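Putative glycosyltransferase (GalT1) (Streptococcus parasanguinis, PDB 4PHR) binds UDP through its GT-D-fold glycosyltransferase domain and probably transfers a sugar from a nucleotide-sugar donor. Local coordinates at residues Ile171-Tyr184 against Ser265-Gly277. Sequence-based numbering, arbitrary orientation.
With UDP (uridine-5'-diphosphate), chain B.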
loop_
_atom_site.group_PDB
_atom_site.type_symbol
_atom_site.label_atom_id
_atom_site.label_comp_id
_atom_site.label_asym_id
_atom_site.label_seq_id
_atom_site.Cartn_x
_atom_site.Cartn_y
_atom_site.Cartn_z
ATOM N N ILE A 171 11.507 15.241 5.475
ATOM C CA ILE A 171 11.476 13.879 4.972
ATOM C C ILE A 171 12.847 13.249 5.094
ATOM O O ILE A 171 13.847 13.835 4.674
ATOM C CB ILE A 171 11.061 13.828 3.496
ATOM C CG1 ILE A 171 9.656 14.407 3.324
ATOM C CG2 ILE A 171 11.145 12.397 2.958
ATOM C CD1 ILE A 171 9.206 14.415 1.897
ATOM N N LYS A 172 12.882 12.073 5.707
ATOM C CA LYS A 172 14.056 11.217 5.682
ATOM C C LYS A 172 13.618 9.930 4.998
ATOM O O LYS A 172 12.483 9.502 5.182
ATOM C CB LYS A 172 14.551 10.935 7.104
ATOM C CG LYS A 172 15.042 12.185 7.854
ATOM C CD LYS A 172 16.272 12.769 7.192
ATOM C CE LYS A 172 16.769 14.011 7.921
ATOM N NZ LYS A 172 17.865 14.655 7.155
ATOM N N ARG A 173 14.510 9.319 4.222
ATOM C CA ARG A 173 14.184 8.103 3.477
ATOM C C ARG A 173 15.158 6.986 3.790
ATOM O O ARG A 173 16.371 7.195 3.822
ATOM C CB ARG A 173 14.221 8.357 1.963
ATOM C CG ARG A 173 13.259 9.408 1.474
ATOM C CD ARG A 173 13.379 9.675 -0.032
ATOM N NE ARG A 173 12.564 10.834 -0.387
ATOM C CZ ARG A 173 11.383 10.781 -0.988
ATOM N NH1 ARG A 173 10.854 9.621 -1.385
ATOM N NH2 ARG A 173 10.741 11.916 -1.225
ATOM N N LEU A 174 14.610 5.802 4.010
ATOM C CA LEU A 174 15.404 4.590 4.105
ATOM C C LEU A 174 15.156 3.848 2.801
ATOM O O LEU A 174 14.044 3.387 2.546
ATOM C CB LEU A 174 14.953 3.748 5.299
ATOM C CG LEU A 174 15.758 2.511 5.696
ATOM C CD1 LEU A 174 17.199 2.896 6.028
ATOM C CD2 LEU A 174 15.096 1.792 6.876
ATOM N N VAL A 175 16.183 3.757 1.961
ATOM C CA VAL A 175 15.987 3.253 0.605
ATOM C C VAL A 175 16.417 1.798 0.534
ATOM O O VAL A 175 17.583 1.477 0.746
ATOM C CB VAL A 175 16.724 4.114 -0.434
ATOM C CG1 VAL A 175 16.524 3.561 -1.829
ATOM C CG2 VAL A 175 16.226 5.555 -0.351
ATOM N N CYS A 176 15.454 0.933 0.239
ATOM C CA CYS A 176 15.608 -0.506 0.297
ATOM C C CYS A 176 15.620 -1.113 -1.104
ATOM O O CYS A 176 15.441 -0.399 -2.099
ATOM C CB CYS A 176 14.450 -1.085 1.105
ATOM S SG CYS A 176 14.280 -0.360 2.774
ATOM N N PRO A 177 15.813 -2.440 -1.193
ATOM C CA PRO A 177 15.811 -3.037 -2.532
ATOM C C PRO A 177 14.453 -2.907 -3.216
ATOM O O PRO A 177 13.414 -3.001 -2.550
ATOM C CB PRO A 177 16.142 -4.509 -2.257
ATOM C CG PRO A 177 16.912 -4.474 -0.974
ATOM C CD PRO A 177 16.224 -3.410 -0.162
ATOM N N SER A 178 14.471 -2.679 -4.526
ATOM C CA SER A 178 13.250 -2.547 -5.313
ATOM C C SER A 178 12.571 -3.888 -5.556
ATOM O O SER A 178 11.421 -3.941 -5.970
ATOM C CB SER A 178 13.546 -1.867 -6.645
ATOM O OG SER A 178 14.492 -2.620 -7.390
ATOM N N LYS A 179 13.290 -4.972 -5.303
ATOM C CA LYS A 179 12.702 -6.303 -5.368
ATOM C C LYS A 179 13.305 -7.181 -4.274
ATOM O O LYS A 179 14.445 -6.974 -3.857
ATOM C CB LYS A 179 12.894 -6.922 -6.756
ATOM C CG LYS A 179 14.328 -7.249 -7.109
ATOM C CD LYS A 179 14.410 -7.828 -8.514
ATOM C CE LYS A 179 15.683 -8.639 -8.709
ATOM N NZ LYS A 179 16.902 -7.862 -8.353
ATOM N N ASN A 180 12.540 -8.162 -3.813
ATOM C CA ASN A 180 13.022 -9.089 -2.787
ATOM C C ASN A 180 13.536 -8.393 -1.537
ATOM O O ASN A 180 14.542 -8.805 -0.956
ATOM C CB ASN A 180 14.093 -10.028 -3.346
ATOM C CG ASN A 180 13.503 -11.079 -4.244
ATOM O OD1 ASN A 180 12.297 -11.327 -4.220
ATOM N ND2 ASN A 180 14.344 -11.702 -5.051
ATOM N N ALA A 181 12.846 -7.339 -1.115
ATOM C CA ALA A 181 13.278 -6.615 0.067
ATOM C C ALA A 181 13.214 -7.481 1.323
ATOM O O ALA A 181 13.921 -7.216 2.295
ATOM C CB ALA A 181 12.464 -5.349 0.246
ATOM N N PHE A 182 12.385 -8.521 1.310
ATOM C CA PHE A 182 12.220 -9.320 2.521
ATOM C C PHE A 182 13.521 -9.976 2.971
ATOM O O PHE A 182 13.718 -10.231 4.159
ATOM C CB PHE A 182 11.120 -10.380 2.388
ATOM C CG PHE A 182 10.798 -11.052 3.700
ATOM C CD1 PHE A 182 10.128 -10.357 4.697
ATOM C CD2 PHE A 182 11.203 -12.353 3.952
ATOM C CE1 PHE A 182 9.847 -10.958 5.918
ATOM C CE2 PHE A 182 10.934 -12.960 5.173
ATOM C CZ PHE A 182 10.256 -12.261 6.155
ATOM N N GLN A 183 14.414 -10.224 2.026
ATOM C CA GLN A 183 15.708 -10.798 2.365
ATOM C C GLN A 183 16.455 -9.954 3.394
ATOM O O GLN A 183 17.251 -10.467 4.182
ATOM C CB GLN A 183 16.568 -10.955 1.121
ATOM C CG GLN A 183 17.920 -11.546 1.447
ATOM C CD GLN A 183 18.758 -11.792 0.223
ATOM O OE1 GLN A 183 18.417 -12.622 -0.620
ATOM N NE2 GLN A 183 19.868 -11.071 0.117
ATOM N N TYR A 184 16.199 -8.653 3.382
ATOM C CA TYR A 184 16.899 -7.728 4.260
ATOM C C TYR A 184 16.013 -7.266 5.404
ATOM O O TYR A 184 16.276 -6.226 6.008
ATOM C CB TYR A 184 17.398 -6.524 3.455
ATOM C CG TYR A 184 18.351 -6.922 2.355
ATOM C CD1 TYR A 184 17.885 -7.243 1.086
ATOM C CD2 TYR A 184 19.716 -7.007 2.594
ATOM C CE1 TYR A 184 18.756 -7.624 0.082
ATOM C CE2 TYR A 184 20.592 -7.383 1.597
ATOM C CZ TYR A 184 20.106 -7.692 0.345
ATOM O OH TYR A 184 20.977 -8.069 -0.648
ATOM N N SER A 265 18.355 13.827 -8.342
ATOM C CA SER A 265 17.666 14.872 -7.605
ATOM C C SER A 265 18.419 15.116 -6.315
ATOM O O SER A 265 18.421 14.270 -5.426
ATOM C CB SER A 265 16.235 14.450 -7.281
ATOM O OG SER A 265 15.705 15.266 -6.249
ATOM N N GLN A 266 19.052 16.277 -6.208
ATOM C CA GLN A 266 19.810 16.621 -5.016
ATOM C C GLN A 266 18.933 16.556 -3.770
ATOM O O GLN A 266 19.355 16.043 -2.733
ATOM C CB GLN A 266 20.438 18.012 -5.159
ATOM C CG GLN A 266 21.275 18.440 -3.965
ATOM C CD GLN A 266 22.128 19.661 -4.257
ATOM O OE1 GLN A 266 22.245 20.089 -5.405
ATOM N NE2 GLN A 266 22.730 20.225 -3.216
ATOM N N GLU A 267 17.710 17.067 -3.874
ATOM C CA GLU A 267 16.803 17.085 -2.730
ATOM C C GLU A 267 16.481 15.667 -2.251
ATOM O O GLU A 267 16.513 15.381 -1.056
ATOM C CB GLU A 267 15.520 17.855 -3.059
ATOM C CG GLU A 267 14.538 17.926 -1.900
ATOM C CD GLU A 267 13.503 19.025 -2.060
ATOM O OE1 GLU A 267 13.198 19.396 -3.214
ATOM O OE2 GLU A 267 13.001 19.525 -1.030
ATOM N N TYR A 268 16.167 14.781 -3.189
ATOM C CA TYR A 268 15.938 13.375 -2.878
ATOM C C TYR A 268 17.185 12.770 -2.240
ATOM O O TYR A 268 17.117 12.141 -1.183
ATOM C CB TYR A 268 15.534 12.625 -4.155
ATOM C CG TYR A 268 15.557 11.112 -4.087
ATOM C CD1 TYR A 268 14.587 10.404 -3.388
ATOM C CD2 TYR A 268 16.529 10.389 -4.773
ATOM C CE1 TYR A 268 14.603 9.008 -3.343
ATOM C CE2 TYR A 268 16.552 9.003 -4.738
ATOM C CZ TYR A 268 15.590 8.316 -4.023
ATOM O OH TYR A 268 15.633 6.935 -4.007
ATOM N N GLN A 269 18.336 12.974 -2.869
ATOM C CA GLN A 269 19.568 12.404 -2.345
ATOM C C GLN A 269 19.826 12.858 -0.912
ATOM O O GLN A 269 20.203 12.056 -0.057
ATOM C CB GLN A 269 20.755 12.747 -3.251
ATOM C CG GLN A 269 20.595 12.225 -4.673
ATOM C CD GLN A 269 20.599 10.710 -4.744
ATOM O OE1 GLN A 269 21.164 10.039 -3.881
ATOM N NE2 GLN A 269 19.960 10.161 -5.774
ATOM N N GLU A 270 19.591 14.137 -0.642
ATOM C CA GLU A 270 19.837 14.681 0.691
ATOM C C GLU A 270 18.853 14.144 1.738
ATOM O O GLU A 270 19.121 14.201 2.935
ATOM C CB GLU A 270 19.818 16.211 0.647
ATOM C CG GLU A 270 21.013 16.804 -0.097
ATOM C CD GLU A 270 20.842 18.276 -0.428
ATOM O OE1 GLU A 270 19.696 18.772 -0.382
ATOM O OE2 GLU A 270 21.858 18.936 -0.737
ATOM N N GLN A 271 17.721 13.611 1.289
ATOM C CA GLN A 271 16.756 13.000 2.196
ATOM C C GLN A 271 17.133 11.572 2.591
ATOM O O GLN A 271 16.647 11.052 3.590
ATOM C CB GLN A 271 15.353 13.020 1.578
ATOM C CG GLN A 271 14.776 14.418 1.421
ATOM C CD GLN A 271 13.486 14.456 0.608
ATOM O OE1 GLN A 271 13.088 13.466 -0.009
ATOM N NE2 GLN A 271 12.828 15.610 0.605
ATOM N N ILE A 272 17.995 10.936 1.808
ATOM C CA ILE A 272 18.336 9.536 2.049
ATOM C C ILE A 272 19.225 9.373 3.277
ATOM O O ILE A 272 20.313 9.944 3.349
ATOM C CB ILE A 272 19.019 8.891 0.817
ATOM C CG1 ILE A 272 18.090 8.939 -0.407
ATOM C CG2 ILE A 272 19.485 7.456 1.145
ATOM C CD1 ILE A 272 18.727 8.408 -1.671
ATOM N N VAL A 273 18.755 8.599 4.250
ATOM C CA VAL A 273 19.537 8.370 5.460
ATOM C C VAL A 273 20.483 7.183 5.277
ATOM O O VAL A 273 21.624 7.218 5.722
ATOM C CB VAL A 273 18.647 8.150 6.697
ATOM C CG1 VAL A 273 17.667 9.292 6.852
ATOM C CG2 VAL A 273 17.912 6.829 6.603
ATOM N N ALA A 274 19.996 6.134 4.622
ATOM C CA ALA A 274 20.818 4.975 4.325
ATOM C C ALA A 274 20.195 4.170 3.195
ATOM O O ALA A 274 18.995 4.271 2.938
ATOM C CB ALA A 274 20.993 4.104 5.572
ATOM N N ARG A 275 21.026 3.379 2.528
ATOM C CA ARG A 275 20.581 2.424 1.532
ATOM C C ARG A 275 20.822 1.023 2.072
ATOM O O ARG A 275 21.872 0.746 2.659
ATOM C CB ARG A 275 21.355 2.592 0.228
ATOM C CG ARG A 275 21.060 3.870 -0.536
ATOM C CD ARG A 275 21.746 3.834 -1.900
ATOM N NE ARG A 275 21.419 4.989 -2.737
ATOM C CZ ARG A 275 20.435 5.022 -3.632
ATOM N NH1 ARG A 275 19.654 3.959 -3.817
ATOM N NH2 ARG A 275 20.231 6.123 -4.346
ATOM N N ILE A 276 19.845 0.150 1.861
ATOM C CA ILE A 276 19.919 -1.235 2.297
ATOM C C ILE A 276 19.896 -2.127 1.068
ATOM O O ILE A 276 19.084 -1.917 0.162
ATOM C CB ILE A 276 18.721 -1.570 3.191
ATOM C CG1 ILE A 276 18.785 -0.747 4.480
ATOM C CG2 ILE A 276 18.665 -3.062 3.487
ATOM C CD1 ILE A 276 17.605 -0.954 5.412
ATOM N N GLY A 277 20.787 -3.114 1.029
ATOM C CA GLY A 277 20.863 -4.025 -0.099
ATOM C C GLY A 277 22.275 -4.221 -0.618
ATOM O O GLY A 277 23.206 -3.526 -0.202
HETATM N N1 UDP B . 8.554 -2.389 -3.576
HETATM C C2 UDP B . 9.892 -2.306 -3.276
HETATM N N3 UDP B . 10.589 -3.441 -2.940
HETATM C C4 UDP B . 9.959 -4.662 -2.895
HETATM C C5 UDP B . 8.600 -4.751 -3.195
HETATM C C6 UDP B . 7.959 -3.613 -3.673
HETATM O O2 UDP B . 10.480 -1.226 -3.331
HETATM O O4 UDP B . 10.623 -5.649 -2.560
HETATM C "C1'" UDP B . 7.814 -1.148 -3.852
HETATM C "C2'" UDP B . 7.429 -0.806 -5.266
HETATM O "O2'" UDP B . 8.519 -0.227 -5.952
HETATM C "C3'" UDP B . 6.314 0.186 -5.021
HETATM C "C4'" UDP B . 5.655 -0.349 -3.761
HETATM O "O4'" UDP B . 6.575 -1.279 -3.183
HETATM O "O3'" UDP B . 6.853 1.459 -4.740
HETATM C "C5'" UDP B . 4.321 -1.025 -4.056
HETATM O "O5'" UDP B . 3.809 -1.566 -2.846
HETATM P PA UDP B . 2.425 -2.387 -2.792
HETATM O O1A UDP B . 2.568 -3.644 -3.551
HETATM O O2A UDP B . 2.084 -2.519 -1.355
HETATM O O3A UDP B . 1.427 -1.388 -3.587
HETATM P PB UDP B . -0.182 -1.396 -3.842
HETATM O O1B UDP B . -0.359 -1.807 -5.265
HETATM O O2B UDP B . -0.571 0.017 -3.619
HETATM O O3B UDP B . -0.822 -2.365 -2.897
HETATM O O HOH W 1 18.975 1.490 -2.244
#
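Arg173 and Gln271 meet through side chain and backbone at once. The amide oxygen Gln271 OE1 sits at the edge of the guanidinium, 2.7 Å from Arg173 NE and 3.1 Å from Arg173 NH2; the two flat groups lie only 13° from coplanar. With chi2 at 177° the arginine runs extended from CG to NE, bringing its guanidinium beside the amide, and Tyr268 CD1 lies over one guanidinium face, 3.6 Å from Arg173 NE, the ring plane turned 63° away. Along the backbone, Arg173 N donates to Gln271 O and Val273 N to Arg173 O. Further on, Val175 N bonds to Ala274 O and Ile276 N to Val175 O. Leu174 CD1 packs on Ile276 CD1 at 3.9 Å, while Ile276 CG2 rests 3.7 Å from Tyr184 CB and Gly277 CA makes a CH-pi contact over the Tyr184 ring. In the second shell, Glu152 forms a salt bridge with Arg173 NH1, which would help fix the guanidinium's rotation, and helix 185-195 backs Leu174 and Ile276. Beyond the strand, Pro177 O accepts from UDP N3 at 2.9 Å and Ala181 N donates to UDP O4, reading the uracil edge. Strand 272-275 thus completes the edge of this GT-D domain's five-stranded parallel sheet, whose strand 170-176 leads into a UDP-binding loop.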